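Local coordinates for ribosome maturation protein SDO1 homolog (Methanothermobacter thermautotrophicus, PDB 2WBM) that probably binds RNA and takes part in ribosome maturation, as a flexible archaeal homologue of the Shwachman-Bodian-Diamond syndrome protein, at residues A[20-30]-A[40-48]; A[183-193]-A[217-228]. All blocks are in the same frame, centred on the assembly; numbering follows the deposited sequence.

Contact 1: A[20-30]-A[40-48]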
ATOM      1  N   HIS A  20       0.324   7.767  16.424  1.00 45.04           N
ATOM      2  CA  HIS A  20      -0.016   6.385  16.072  1.00 44.86           C
ATOM      3  C   HIS A  20       0.272   5.370  17.180  1.00 43.65           C
ATOM      4  O   HIS A  20       1.185   5.553  17.990  1.00 44.25           O
ATOM      5  CB  HIS A  20       0.704   5.969  14.779  1.00 45.39           C
ATOM      6  CG  HIS A  20       0.390   4.574  14.327  1.00 48.00           C
ATOM      7  ND1 HIS A  20      -0.757   4.257  13.630  1.00 50.84           N
ATOM      8  CD2 HIS A  20       1.068   3.412  14.481  1.00 48.92           C
ATOM      9  CE1 HIS A  20      -0.769   2.962  13.369  1.00 49.89           C
ATOM     10  NE2 HIS A  20       0.327   2.425  13.876  1.00 49.68           N
ATOM     11  N   MET A  21      -0.534   4.312  17.212  1.00 41.82           N
ATOM     12  CA  MET A  21      -0.215   3.101  17.972  1.00 40.15           C
ATOM     13  C   MET A  21      -1.025   1.920  17.462  1.00 36.91           C
ATOM     14  O   MET A  21      -2.171   2.085  17.051  1.00 36.72           O
ATOM     15  CB  MET A  21      -0.478   3.289  19.468  1.00 40.84           C
ATOM     16  CG  MET A  21       0.164   2.208  20.346  1.00 43.32           C
ATOM     17  SD  MET A  21       1.936   2.462  20.578  1.00 52.00           S
ATOM     18  CE  MET A  21       2.371   1.075  21.608  1.00 46.24           C
ATOM     19  N   VAL A  22      -0.432   0.728  17.494  1.00 36.01           N
ATOM     20  CA  VAL A  22      -1.202  -0.483  17.240  1.00 31.33           C
ATOM     21  C   VAL A  22      -2.034  -0.785  18.476  1.00 30.61           C
ATOM     22  O   VAL A  22      -1.528  -0.726  19.607  1.00 29.14           O
ATOM     23  CB  VAL A  22      -0.319  -1.706  16.817  1.00 31.87           C
ATOM     24  CG1 VAL A  22       0.483  -2.297  17.990  1.00 21.55           C
ATOM     25  CG2 VAL A  22      -1.178  -2.777  16.153  1.00 27.86           C
ATOM     26  N   SER A  23      -3.315  -1.071  18.261  1.00 29.33           N
ATOM     27  CA  SER A  23      -4.162  -1.589  19.328  1.00 29.46           C
ATOM     28  C   SER A  23      -3.665  -2.988  19.685  1.00 29.43           C
ATOM     29  O   SER A  23      -3.027  -3.664  18.861  1.00 28.24           O
ATOM     30  CB  SER A  23      -5.640  -1.607  18.907  1.00 30.14           C
ATOM     31  OG  SER A  23      -5.847  -2.378  17.733  1.00 28.69           O
ATOM     32  N   LEU A  24      -3.925  -3.413  20.915  1.00 29.15           N
ATOM     33  CA  LEU A  24      -3.540  -4.757  21.341  1.00 31.50           C
ATOM     34  C   LEU A  24      -4.297  -5.838  20.563  1.00 31.14           C
ATOM     35  O   LEU A  24      -3.829  -6.960  20.439  1.00 33.14           O
ATOM     36  CB  LEU A  24      -3.758  -4.916  22.840  1.00 32.84           C
ATOM     37  CG  LEU A  24      -2.847  -4.043  23.700  1.00 36.27           C
ATOM     38  CD1 LEU A  24      -3.614  -3.508  24.903  1.00 40.27           C
ATOM     39  CD2 LEU A  24      -1.584  -4.795  24.114  1.00 37.65           C
ATOM     40  N   GLU A  25      -5.461  -5.474  20.038  1.00 30.71           N
ATOM     41  CA  GLU A  25      -6.266  -6.353  19.195  1.00 31.02           C
ATOM     42  C   GLU A  25      -5.586  -6.551  17.838  1.00 28.80           C
ATOM     43  O   GLU A  25      -5.653  -7.633  17.246  1.00 28.34           O
ATOM     44  CB  GLU A  25      -7.657  -5.739  19.008  1.00 30.90           C
ATOM     45  CG  GLU A  25      -8.644  -6.581  18.202  1.00 36.70           C
ATOM     46  CD  GLU A  25      -9.844  -5.778  17.718  1.00 41.41           C
ATOM     47  OE1 GLU A  25      -9.650  -4.671  17.168  1.00 44.69           O
ATOM     48  OE2 GLU A  25     -10.986  -6.259  17.879  1.00 43.75           O
ATOM     49  N   ASP A  26      -4.931  -5.498  17.354  1.00 25.44           N
ATOM     50  CA  ASP A  26      -4.337  -5.513  16.031  1.00 21.79           C
ATOM     51  C   ASP A  26      -2.881  -5.971  16.058  1.00 17.30           C
ATOM     52  O   ASP A  26      -2.358  -6.366  15.014  1.00 18.30           O
ATOM     53  CB  ASP A  26      -4.467  -4.140  15.348  1.00 21.46           C
ATOM     54  CG  ASP A  26      -5.785  -3.966  14.586  1.00 25.56           C
ATOM     55  OD1 ASP A  26      -5.881  -2.982  13.823  1.00 30.09           O
ATOM     56  OD2 ASP A  26      -6.721  -4.786  14.731  1.00 24.75           O
ATOM     57  N   ALA A  27      -2.240  -5.960  17.234  1.00 13.75           N
ATOM     58  CA  ALA A  27      -0.859  -6.421  17.347  1.00  9.92           C
ATOM     59  C   ALA A  27      -0.776  -7.879  16.960  1.00 10.28           C
ATOM     60  O   ALA A  27      -1.662  -8.661  17.297  1.00 10.69           O
ATOM     61  CB  ALA A  27      -0.296  -6.232  18.755  1.00 10.41           C
ATOM     62  N   VAL A  28       0.304  -8.224  16.268  1.00 10.33           N
ATOM     63  CA  VAL A  28       0.584  -9.605  15.885  1.00  8.50           C
ATOM     64  C   VAL A  28       1.864 -10.002  16.601  1.00 10.55           C
ATOM     65  O   VAL A  28       2.517  -9.166  17.242  1.00 11.14           O
ATOM     66  CB  VAL A  28       0.671  -9.774  14.323  1.00  7.41           C
ATOM     67  CG1 VAL A  28      -0.630  -9.296  13.664  1.00  7.39           C
ATOM     68  CG2 VAL A  28       1.878  -8.994  13.748  1.00  8.68           C
ATOM     69  N   ILE A  29       2.205 -11.276  16.532  1.00  9.42           N
ATOM     70  CA  ILE A  29       3.389 -11.766  17.190  1.00 12.99           C
ATOM     71  C   ILE A  29       4.491 -12.020  16.172  1.00 14.23           C
ATOM     72  O   ILE A  29       4.236 -12.628  15.126  1.00 13.41           O
ATOM     73  CB  ILE A  29       3.036 -13.061  17.944  1.00 15.28           C
ATOM     74  CG1 ILE A  29       2.160 -12.710  19.157  1.00 15.72           C
ATOM     75  CG2 ILE A  29       4.318 -13.822  18.356  1.00 13.19           C
ATOM     76  CD1 ILE A  29       1.464 -13.915  19.777  1.00 17.11           C
ATOM     77  N   ALA A  30       5.691 -11.520  16.449  1.00 11.67           N
ATOM     78  CA  ALA A  30       6.878 -11.955  15.712  1.00 12.79           C
ATOM     79  C   ALA A  30       7.613 -12.936  16.613  1.00 12.38           C
ATOM     80  O   ALA A  30       7.854 -12.649  17.795  1.00 15.32           O
ATOM     81  CB  ALA A  30       7.775 -10.755  15.339  1.00 13.85           C
ATOM     82  N   GLU A  40       9.315 -14.072  21.557  1.00 13.46           N
ATOM     83  CA  GLU A  40       8.213 -13.438  20.846  1.00 13.12           C
ATOM     84  C   GLU A  40       8.087 -11.992  21.268  1.00 12.72           C
ATOM     85  O   GLU A  40       8.317 -11.656  22.441  1.00 13.87           O
ATOM     86  CB  GLU A  40       6.894 -14.137  21.143  1.00 10.89           C
ATOM     87  CG  GLU A  40       6.879 -15.599  20.619  1.00 15.25           C
ATOM     88  CD  GLU A  40       5.607 -16.355  20.884  1.00 20.08           C
ATOM     89  OE1 GLU A  40       4.663 -15.813  21.519  1.00 13.86           O
ATOM     90  OE2 GLU A  40       5.554 -17.528  20.447  1.00 19.09           O
ATOM     91  N   VAL A  41       7.685 -11.159  20.315  1.00 13.71           N
ATOM     92  CA  VAL A  41       7.353  -9.761  20.607  1.00 12.69           C
ATOM     93  C   VAL A  41       6.011  -9.398  19.992  1.00 12.42           C
ATOM     94  O   VAL A  41       5.584 -10.023  19.023  1.00 15.10           O
ATOM     95  CB  VAL A  41       8.464  -8.779  20.102  1.00 13.89           C
ATOM     96  CG1 VAL A  41       9.703  -8.888  21.000  1.00 13.83           C
ATOM     97  CG2 VAL A  41       8.822  -9.028  18.597  1.00 15.30           C
ATOM     98  N   LEU A  42       5.339  -8.413  20.585  1.00 11.76           N
ATOM     99  CA  LEU A  42       4.041  -7.951  20.109  1.00 10.97           C
ATOM    100  C   LEU A  42       4.292  -6.709  19.282  1.00 13.52           C
ATOM    101  O   LEU A  42       4.904  -5.749  19.775  1.00 11.77           O
ATOM    102  CB  LEU A  42       3.126  -7.615  21.287  1.00 13.28           C
ATOM    103  CG  LEU A  42       2.614  -8.860  22.020  1.00 15.76           C
ATOM    104  CD1 LEU A  42       1.975  -8.483  23.368  1.00 18.67           C
ATOM    105  CD2 LEU A  42       1.600  -9.557  21.115  1.00 14.74           C
ATOM    106  N   VAL A  43       3.847  -6.740  18.030  1.00 11.27           N
ATOM    107  CA  VAL A  43       4.211  -5.702  17.062  1.00 11.85           C
ATOM    108  C   VAL A  43       3.048  -5.213  16.196  1.00  9.18           C
ATOM    109  O   VAL A  43       2.077  -5.931  15.941  1.00  9.68           O
ATOM    110  CB  VAL A  43       5.391  -6.158  16.113  1.00 10.98           C
ATOM    111  CG1 VAL A  43       6.678  -6.436  16.902  1.00 13.81           C
ATOM    112  CG2 VAL A  43       4.993  -7.378  15.260  1.00 14.16           C
ATOM    113  N   ASP A  44       3.159  -3.965  15.748  1.00  9.40           N
ATOM    114  CA  ASP A  44       2.266  -3.404  14.753  1.00  9.41           C
ATOM    115  C   ASP A  44       2.536  -4.153  13.438  1.00 10.73           C
ATOM    116  O   ASP A  44       3.676  -4.173  12.978  1.00 10.59           O
ATOM    117  CB  ASP A  44       2.584  -1.913  14.581  1.00  8.71           C
ATOM    118  CG  ASP A  44       1.660  -1.216  13.611  1.00 15.76           C
ATOM    119  OD1 ASP A  44       1.609  -1.616  12.428  1.00 14.15           O
ATOM    120  OD2 ASP A  44       1.012  -0.222  14.017  1.00 19.93           O
ATOM    121  N   PRO A  45       1.498  -4.770  12.838  1.00  9.53           N
ATOM    122  CA  PRO A  45       1.774  -5.631  11.681  1.00 10.16           C
ATOM    123  C   PRO A  45       2.220  -4.829  10.451  1.00 11.08           C
ATOM    124  O   PRO A  45       3.078  -5.301   9.686  1.00 12.08           O
ATOM    125  CB  PRO A  45       0.425  -6.319  11.423  1.00  9.07           C
ATOM    126  CG  PRO A  45      -0.599  -5.380  11.983  1.00 11.14           C
ATOM    127  CD  PRO A  45       0.073  -4.810  13.223  1.00  8.92           C
ATOM    128  N   ASP A  46       1.663  -3.633  10.279  1.00  8.38           N
ATOM    129  CA  ASP A  46       2.010  -2.790   9.129  1.00 10.45           C
ATOM    130  C   ASP A  46       3.456  -2.314   9.276  1.00 10.66           C
ATOM    131  O   ASP A  46       4.253  -2.409   8.346  1.00 10.76           O
ATOM    132  CB  ASP A  46       1.077  -1.589   9.034  1.00 11.59           C
ATOM    133  CG  ASP A  46      -0.338  -1.976   8.656  1.00 19.58           C
ATOM    134  OD1 ASP A  46      -0.521  -2.886   7.816  1.00 24.53           O
ATOM    135  OD2 ASP A  46      -1.275  -1.353   9.193  1.00 24.76           O
ATOM    136  N   LEU A  47       3.799  -1.835  10.466  1.00  8.90           N
ATOM    137  CA  LEU A  47       5.144  -1.324  10.697  1.00 10.20           C
ATOM    138  C   LEU A  47       6.179  -2.446  10.724  1.00 10.15           C
ATOM    139  O   LEU A  47       7.297  -2.252  10.234  1.00 12.08           O
ATOM    140  CB  LEU A  47       5.203  -0.463  11.957  1.00  8.88           C
ATOM    141  CG  LEU A  47       4.415   0.854  11.877  1.00 10.00           C
ATOM    142  CD1 LEU A  47       4.499   1.581  13.224  1.00 16.25           C
ATOM    143  CD2 LEU A  47       4.884   1.760  10.727  1.00 10.90           C
ATOM    144  N   ALA A  48       5.795  -3.613  11.251  1.00  8.04           N
ATOM    145  CA  ALA A  48       6.659  -4.799  11.227  1.00  8.21           C
ATOM    146  C   ALA A  48       6.968  -5.197   9.779  1.00  9.87           C
ATOM    147  O   ALA A  48       8.117  -5.510   9.449  1.00 11.05           O
ATOM    148  CB  ALA A  48       6.021  -5.978  12.003  1.00 10.13           C
TER
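With CG of both H20 (chi1 -179°) and D44 (chi1 -177°) swung anti to their backbone nitrogens, the imidazole and the carboxylate reach each other from opposite directions, just beyond the antiparallel β-hairpin of the N-terminal SBDS domain. H20 NE2 donates to D44 OD2 over 2.7 Å in a nearly straight bond; the oxygen lies in the ring plane, and the ring and carboxylate planes stand 47° apart. Aspartate suits this place because its other oxygen, OD1, caps helix 45-52: L47 N donates to it at 2.9 Å from above the carboxylate plane. V22 leans its CB on D44 OD2, while its CG2 meets P45 CD. P45 fits the first turn of the helix, where no backbone N-H is needed, and its CB packs on V28 CG2.

In the hairpin, V28 pairs with V43 and A30 with V41, each through two backbone hydrogen bonds. These four small or β-branched residues share one sheet face, where helix 93-103 packs on A30 and V41 and V63 meets V43. I29 and L42 lie side by side on the other face. E40, its carboxylate held by R31 and A73 N, sets its aliphatic part against I29, with E40 CB 3.8 Å from I29 CG2.

Contact 2: A[183-193]-A[217-228]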
ATOM      1  N   GLU A 183       0.986   2.241 -16.368  1.00  9.96           N
ATOM      2  CA  GLU A 183       1.419   3.355 -17.213  1.00 12.38           C
ATOM      3  C   GLU A 183       0.765   4.640 -16.775  1.00 11.71           C
ATOM      4  O   GLU A 183      -0.445   4.683 -16.539  1.00 13.56           O
ATOM      5  CB  GLU A 183       1.096   3.077 -18.681  1.00 13.24           C
ATOM      6  CG  GLU A 183       1.824   3.986 -19.659  1.00 21.40           C
ATOM      7  CD  GLU A 183       1.915   3.388 -21.057  1.00 27.96           C
ATOM      8  OE1 GLU A 183       2.317   2.209 -21.191  1.00 34.48           O
ATOM      9  OE2 GLU A 183       1.595   4.110 -22.023  1.00 36.65           O
ATOM     10  N   LYS A 184       1.572   5.692 -16.661  1.00 14.21           N
ATOM     11  CA  LYS A 184       1.050   7.020 -16.425  1.00 13.43           C
ATOM     12  C   LYS A 184       0.613   7.556 -17.782  1.00 15.01           C
ATOM     13  O   LYS A 184       1.170   7.169 -18.811  1.00 15.13           O
ATOM     14  CB  LYS A 184       2.110   7.959 -15.837  1.00 15.53           C
ATOM     15  CG  LYS A 184       2.828   7.448 -14.597  1.00 19.00           C
ATOM     16  CD  LYS A 184       1.950   7.426 -13.355  1.00 23.65           C
ATOM     17  CE  LYS A 184       2.749   6.847 -12.168  1.00 27.19           C
ATOM     18  NZ  LYS A 184       1.911   6.560 -10.967  1.00 31.99           N
ATOM     19  N   VAL A 185      -0.402   8.408 -17.780  1.00 13.04           N
ATOM     20  CA  VAL A 185      -0.838   9.077 -19.010  1.00 13.50           C
ATOM     21  C   VAL A 185      -0.879  10.573 -18.767  1.00 15.64           C
ATOM     22  O   VAL A 185      -0.965  11.019 -17.618  1.00 16.38           O
ATOM     23  CB  VAL A 185      -2.214   8.588 -19.512  1.00 14.54           C
ATOM     24  CG1 VAL A 185      -2.204   7.063 -19.728  1.00 11.06           C
ATOM     25  CG2 VAL A 185      -3.320   9.004 -18.560  1.00 15.24           C
ATOM     26  N   ARG A 186      -0.805  11.344 -19.846  1.00 13.38           N
ATOM     27  CA  ARG A 186      -0.886  12.806 -19.736  1.00 14.09           C
ATOM     28  C   ARG A 186      -2.171  13.287 -20.374  1.00 13.52           C
ATOM     29  O   ARG A 186      -2.494  12.902 -21.495  1.00 13.11           O
ATOM     30  CB  ARG A 186       0.342  13.468 -20.380  1.00 17.12           C
ATOM     31  CG  ARG A 186       1.573  13.390 -19.463  1.00 23.75           C
ATOM     32  CD  ARG A 186       2.731  14.276 -19.912  1.00 35.61           C
ATOM     33  NE  ARG A 186       3.913  14.026 -19.080  1.00 41.52           N
ATOM     34  CZ  ARG A 186       5.007  14.790 -19.044  1.00 48.28           C
ATOM     35  NH1 ARG A 186       5.095  15.884 -19.794  1.00 46.32           N
ATOM     36  NH2 ARG A 186       6.022  14.458 -18.249  1.00 43.69           N
ATOM     37  N   VAL A 187      -2.911  14.106 -19.631  1.00 12.20           N
ATOM     38  CA  VAL A 187      -4.196  14.599 -20.068  1.00 13.12           C
ATOM     39  C   VAL A 187      -4.109  16.113 -20.130  1.00 13.94           C
ATOM     40  O   VAL A 187      -3.649  16.745 -19.181  1.00 15.01           O
ATOM     41  CB  VAL A 187      -5.286  14.213 -19.042  1.00 14.07           C
ATOM     42  CG1 VAL A 187      -6.648  14.749 -19.477  1.00 18.99           C
ATOM     43  CG2 VAL A 187      -5.318  12.659 -18.838  1.00 16.58           C
ATOM     44  N   ALA A 188      -4.543  16.691 -21.242  1.00 12.90           N
ATOM     45  CA  ALA A 188      -4.620  18.142 -21.347  1.00 12.85           C
ATOM     46  C   ALA A 188      -6.045  18.527 -20.997  1.00 14.07           C
ATOM     47  O   ALA A 188      -7.018  17.964 -21.545  1.00 16.39           O
ATOM     48  CB  ALA A 188      -4.275  18.603 -22.762  1.00 11.84           C
ATOM     49  N   ILE A 189      -6.182  19.464 -20.072  1.00 12.63           N
ATOM     50  CA  ILE A 189      -7.513  19.923 -19.693  1.00 15.06           C
ATOM     51  C   ILE A 189      -7.628  21.410 -19.974  1.00 16.14           C
ATOM     52  O   ILE A 189      -6.625  22.132 -19.987  1.00 17.67           O
ATOM     53  CB  ILE A 189      -7.836  19.614 -18.196  1.00 16.93           C
ATOM     54  CG1 ILE A 189      -7.060  20.550 -17.252  1.00 19.85           C
ATOM     55  CG2 ILE A 189      -7.521  18.147 -17.862  1.00 17.94           C
ATOM     56  CD1 ILE A 189      -7.459  20.426 -15.787  1.00 26.99           C
ATOM     57  N   LYS A 190      -8.851  21.849 -20.234  1.00 12.79           N
ATOM     58  CA  LYS A 190      -9.155  23.255 -20.458  0.50 14.12           C
ATOM     59  C   LYS A 190     -10.352  23.591 -19.582  1.00 15.23           C
ATOM     60  O   LYS A 190     -11.411  22.959 -19.723  1.00 14.88           O
ATOM     61  CB  LYS A 190      -9.499  23.473 -21.933  0.50 14.11           C
ATOM     62  CG  LYS A 190      -9.778  24.914 -22.329  0.50 15.63           C
ATOM     63  CD  LYS A 190     -10.142  24.989 -23.809  0.50 20.19           C
ATOM     64  CE  LYS A 190     -10.109  26.411 -24.320  0.50 19.77           C
ATOM     65  NZ  LYS A 190     -11.084  27.276 -23.617  0.50 16.55           N
ATOM     66  N   ILE A 191     -10.194  24.561 -18.697  1.00 15.74           N
ATOM     67  CA  ILE A 191     -11.310  24.932 -17.841  1.00 17.18           C
ATOM     68  C   ILE A 191     -11.441  26.450 -17.749  1.00 14.71           C
ATOM     69  O   ILE A 191     -10.479  27.186 -17.984  1.00 12.97           O
ATOM     70  CB  ILE A 191     -11.158  24.329 -16.426  1.00 17.83           C
ATOM     71  CG1 ILE A 191      -9.870  24.819 -15.776  1.00 17.50           C
ATOM     72  CG2 ILE A 191     -11.209  22.784 -16.453  1.00 22.79           C
ATOM     73  CD1 ILE A 191      -9.974  24.875 -14.287  1.00 23.38           C
ATOM     74  N   PRO A 192     -12.633  26.932 -17.384  1.00 13.72           N
ATOM     75  CA  PRO A 192     -12.788  28.373 -17.282  1.00 13.22           C
ATOM     76  C   PRO A 192     -11.843  28.936 -16.226  1.00 13.65           C
ATOM     77  O   PRO A 192     -11.532  28.249 -15.251  1.00 14.26           O
ATOM     78  CB  PRO A 192     -14.232  28.541 -16.823  1.00 11.84           C
ATOM     79  CG  PRO A 192     -14.892  27.209 -17.045  1.00 14.27           C
ATOM     80  CD  PRO A 192     -13.814  26.204 -16.894  1.00 15.27           C
ATOM     81  N   GLY A 193     -11.378  30.163 -16.440  1.00 14.97           N
ATOM     82  CA  GLY A 193     -10.403  30.802 -15.547  1.00 16.26           C
ATOM     83  C   GLY A 193     -10.833  30.889 -14.092  1.00 15.17           C
ATOM     84  O   GLY A 193      -9.997  30.778 -13.189  1.00 16.70           O
ATOM     85  N   ASP A 217      -8.108  33.859 -24.032  1.00 17.91           N
ATOM     86  CA  ASP A 217      -9.550  34.058 -23.829  1.00 18.36           C
ATOM     87  C   ASP A 217      -9.980  33.965 -22.353  1.00 17.78           C
ATOM     88  O   ASP A 217     -11.174  33.996 -22.049  1.00 19.06           O
ATOM     89  CB  ASP A 217     -10.366  33.094 -24.697  1.00 18.14           C
ATOM     90  CG  ASP A 217     -10.212  31.640 -24.269  1.00 20.67           C
ATOM     91  OD1 ASP A 217      -9.505  31.353 -23.272  1.00 21.12           O
ATOM     92  OD2 ASP A 217     -10.812  30.775 -24.934  1.00 25.62           O
ATOM     93  N   GLY A 218      -9.004  33.861 -21.451  1.00 17.66           N
ATOM     94  CA  GLY A 218      -9.275  33.831 -20.012  1.00 16.33           C
ATOM     95  C   GLY A 218      -9.405  32.445 -19.417  1.00 17.20           C
ATOM     96  O   GLY A 218      -9.490  32.300 -18.193  1.00 15.84           O
ATOM     97  N   SER A 219      -9.428  31.413 -20.262  1.00 14.65           N
ATOM     98  CA  SER A 219      -9.453  30.041 -19.747  1.00 16.55           C
ATOM     99  C   SER A 219      -8.056  29.591 -19.322  1.00 13.46           C
ATOM    100  O   SER A 219      -7.066  30.291 -19.547  1.00 14.37           O
ATOM    101  CB  SER A 219     -10.062  29.061 -20.758  1.00 16.84           C
ATOM    102  OG  SER A 219      -9.296  28.998 -21.939  1.00 18.95           O
ATOM    103  N   TRP A 220      -7.980  28.412 -18.710  1.00 14.36           N
ATOM    104  CA  TRP A 220      -6.718  27.907 -18.211  1.00 12.43           C
ATOM    105  C   TRP A 220      -6.551  26.482 -18.684  1.00 14.06           C
ATOM    106  O   TRP A 220      -7.457  25.667 -18.546  1.00 14.37           O
ATOM    107  CB  TRP A 220      -6.694  27.961 -16.687  1.00 13.46           C
ATOM    108  CG  TRP A 220      -5.433  27.483 -16.019  1.00 13.41           C
ATOM    109  CD1 TRP A 220      -4.184  28.072 -16.073  1.00 15.57           C
ATOM    110  CD2 TRP A 220      -5.305  26.359 -15.137  1.00 16.08           C
ATOM    111  NE1 TRP A 220      -3.298  27.369 -15.292  1.00 16.19           N
ATOM    112  CE2 TRP A 220      -3.954  26.308 -14.715  1.00 15.31           C
ATOM    113  CE3 TRP A 220      -6.197  25.375 -14.680  1.00 17.38           C
ATOM    114  CZ2 TRP A 220      -3.478  25.323 -13.833  1.00 16.11           C
ATOM    115  CZ3 TRP A 220      -5.722  24.388 -13.805  1.00 14.40           C
ATOM    116  CH2 TRP A 220      -4.373  24.371 -13.398  1.00 16.80           C
ATOM    117  N   ILE A 221      -5.391  26.204 -19.262  1.00 12.51           N
ATOM    118  CA  ILE A 221      -5.074  24.860 -19.723  1.00 13.16           C
ATOM    119  C   ILE A 221      -4.017  24.273 -18.799  1.00 13.98           C
ATOM    120  O   ILE A 221      -3.081  24.960 -18.419  1.00 16.28           O
ATOM    121  CB  ILE A 221      -4.547  24.860 -21.169  1.00 14.91           C
ATOM    122  CG1 ILE A 221      -5.713  25.126 -22.135  1.00 11.94           C
ATOM    123  CG2 ILE A 221      -3.829  23.516 -21.484  1.00 14.84           C
ATOM    124  CD1 ILE A 221      -5.294  25.242 -23.606  1.00 16.41           C
ATOM    125  N   ALA A 222      -4.193  23.013 -18.410  1.00 13.39           N
ATOM    126  CA  ALA A 222      -3.154  22.304 -17.658  1.00 13.57           C
ATOM    127  C   ALA A 222      -2.939  20.941 -18.291  1.00 13.65           C
ATOM    128  O   ALA A 222      -3.888  20.318 -18.772  1.00 17.28           O
ATOM    129  CB  ALA A 222      -3.540  22.147 -16.214  1.00 13.79           C
ATOM    130  N   VAL A 223      -1.689  20.523 -18.340  1.00 13.01           N
ATOM    131  CA  VAL A 223      -1.337  19.161 -18.703  1.00 12.18           C
ATOM    132  C   VAL A 223      -1.034  18.440 -17.397  1.00 12.18           C
ATOM    133  O   VAL A 223      -0.224  18.913 -16.592  1.00 14.24           O
ATOM    134  CB  VAL A 223      -0.160  19.146 -19.658  1.00 12.56           C
ATOM    135  CG1 VAL A 223       0.243  17.705 -20.016  1.00 12.75           C
ATOM    136  CG2 VAL A 223      -0.541  19.955 -20.923  1.00 14.12           C
ATOM    137  N   VAL A 224      -1.723  17.324 -17.169  1.00 12.86           N
ATOM    138  CA  VAL A 224      -1.636  16.607 -15.891  1.00 14.93           C
ATOM    139  C   VAL A 224      -1.211  15.178 -16.154  1.00 15.31           C
ATOM    140  O   VAL A 224      -1.803  14.517 -16.996  1.00 15.53           O
ATOM    141  CB  VAL A 224      -2.971  16.592 -15.128  1.00 16.25           C
ATOM    142  CG1 VAL A 224      -2.788  15.957 -13.737  1.00 14.13           C
ATOM    143  CG2 VAL A 224      -3.523  18.022 -14.977  1.00 16.91           C
ATOM    144  N   GLU A 225      -0.169  14.729 -15.459  1.00 14.24           N
ATOM    145  CA  GLU A 225       0.248  13.336 -15.536  1.00 15.00           C
ATOM    146  C   GLU A 225      -0.478  12.583 -14.426  1.00 13.61           C
ATOM    147  O   GLU A 225      -0.364  12.937 -13.244  1.00 14.94           O
ATOM    148  CB  GLU A 225       1.763  13.210 -15.386  1.00 14.61           C
ATOM    149  CG  GLU A 225       2.282  11.792 -15.418  1.00 17.64           C
ATOM    150  CD  GLU A 225       3.789  11.747 -15.604  1.00 30.68           C
ATOM    151  OE1 GLU A 225       4.263  11.921 -16.750  1.00 33.83           O
ATOM    152  OE2 GLU A 225       4.494  11.537 -14.598  1.00 30.63           O
ATOM    153  N   ILE A 226      -1.247  11.570 -14.812  1.00 12.51           N
ATOM    154  CA  ILE A 226      -2.007  10.769 -13.855  1.00 13.02           C
ATOM    155  C   ILE A 226      -1.702   9.279 -14.017  1.00 13.90           C
ATOM    156  O   ILE A 226      -1.277   8.846 -15.099  1.00 13.90           O
ATOM    157  CB  ILE A 226      -3.536  11.004 -13.976  1.00 12.60           C
ATOM    158  CG1 ILE A 226      -4.060  10.603 -15.368  1.00 13.04           C
ATOM    159  CG2 ILE A 226      -3.874  12.483 -13.693  1.00 14.88           C
ATOM    160  CD1 ILE A 226      -5.581  10.480 -15.443  1.00 14.79           C
ATOM    161  N   PRO A 227      -1.907   8.485 -12.940  1.00 14.09           N
ATOM    162  CA  PRO A 227      -1.917   7.034 -13.084  1.00 12.20           C
ATOM    163  C   PRO A 227      -2.944   6.681 -14.145  1.00 10.87           C
ATOM    164  O   PRO A 227      -4.038   7.237 -14.148  1.00 12.36           O
ATOM    165  CB  PRO A 227      -2.373   6.557 -11.697  1.00 12.02           C
ATOM    166  CG  PRO A 227      -1.824   7.601 -10.785  1.00 13.67           C
ATOM    167  CD  PRO A 227      -2.092   8.884 -11.529  1.00 15.27           C
ATOM    168  N   GLY A 228      -2.585   5.798 -15.067  1.00 11.31           N
ATOM    169  CA  GLY A 228      -3.435   5.560 -16.234  1.00  8.97           C
ATOM    170  C   GLY A 228      -4.831   5.038 -15.947  1.00  9.85           C
ATOM    171  O   GLY A 228      -5.750   5.246 -16.745  1.00 10.94           O
TER
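R186 and E225 form a salt bridge across a long antiparallel β-ladder, the central strand pair of the ferredoxin-like (βαββαβ) C-terminal SBDS domain. R186 NE donates to E225 OE1 at 3.2 Å, with the oxygen close to the guanidinium plane but approached on its anti side and from well out of the carboxylate plane; R186 NH2 adds a weak bond to the same atom. The two planes are 50° apart, so the groups meet at an angle rather than as a flat, two-pronged pair. At the far end of the ladder, in one of two conformers of K190, its NZ donates to S219 OG at 3.0 Å and lies a long 3.7 Å from D217 OD2. In that conformer K190 runs extended until its last torsion bends (chi4 -61°), turning the ammonium group to the serine. D217 OD1 in turn accepts from S219 N in an Asx turn and from S219 OG through its syn lone pair, fixing the hydroxyl that receives this lysine conformer.

Between these ends, the hydrogen-bonded pairs V185-I226, V187-V224, I189-A222 and I191-W220 each make two backbone bonds. Their apolar side chains share the face covered by helices 196-206 and 231-241, where I203 and F234 press on I189 and V224. β-Branched residues suit such extended backbone, and A222 is small enough to leave its CB 3.7 Å above one face of the W220 ring, offset toward the rim. W220 also donates through NE1 to E212 on the adjoining strand 208-214. The charged R186, E225 and K190 lie on the opposite face, which is more open to solvent. Near the R186 end, V185 CG2 packs on I226 CG1 at 3.6 Å; near the other, I191 lies alongside the indole, its CD1 meeting the edge of W220 at CE3, 3.8 Å away.

In the fold
Contact 1 closes before contact 2 opens along the chain, so the two are in series, one in the N-terminal SBDS domain and the other in the C-terminal domain. Their centres lie about 43 Å apart on opposite sides of the chain's centre, and their nearest atoms are about 21 Å apart. They share no sheet: contact 1 belongs to a three-stranded antiparallel sheet, contact 2 to a separate one in which strand 181-191 pairs with strand 220-227. The long helix 110-131 and helices 143-152 and 163-174 come between them in sequence. Each contact therefore lies within its own domain, and neither bridges the two, an arrangement consistent with the conformational flexibility described for this protein.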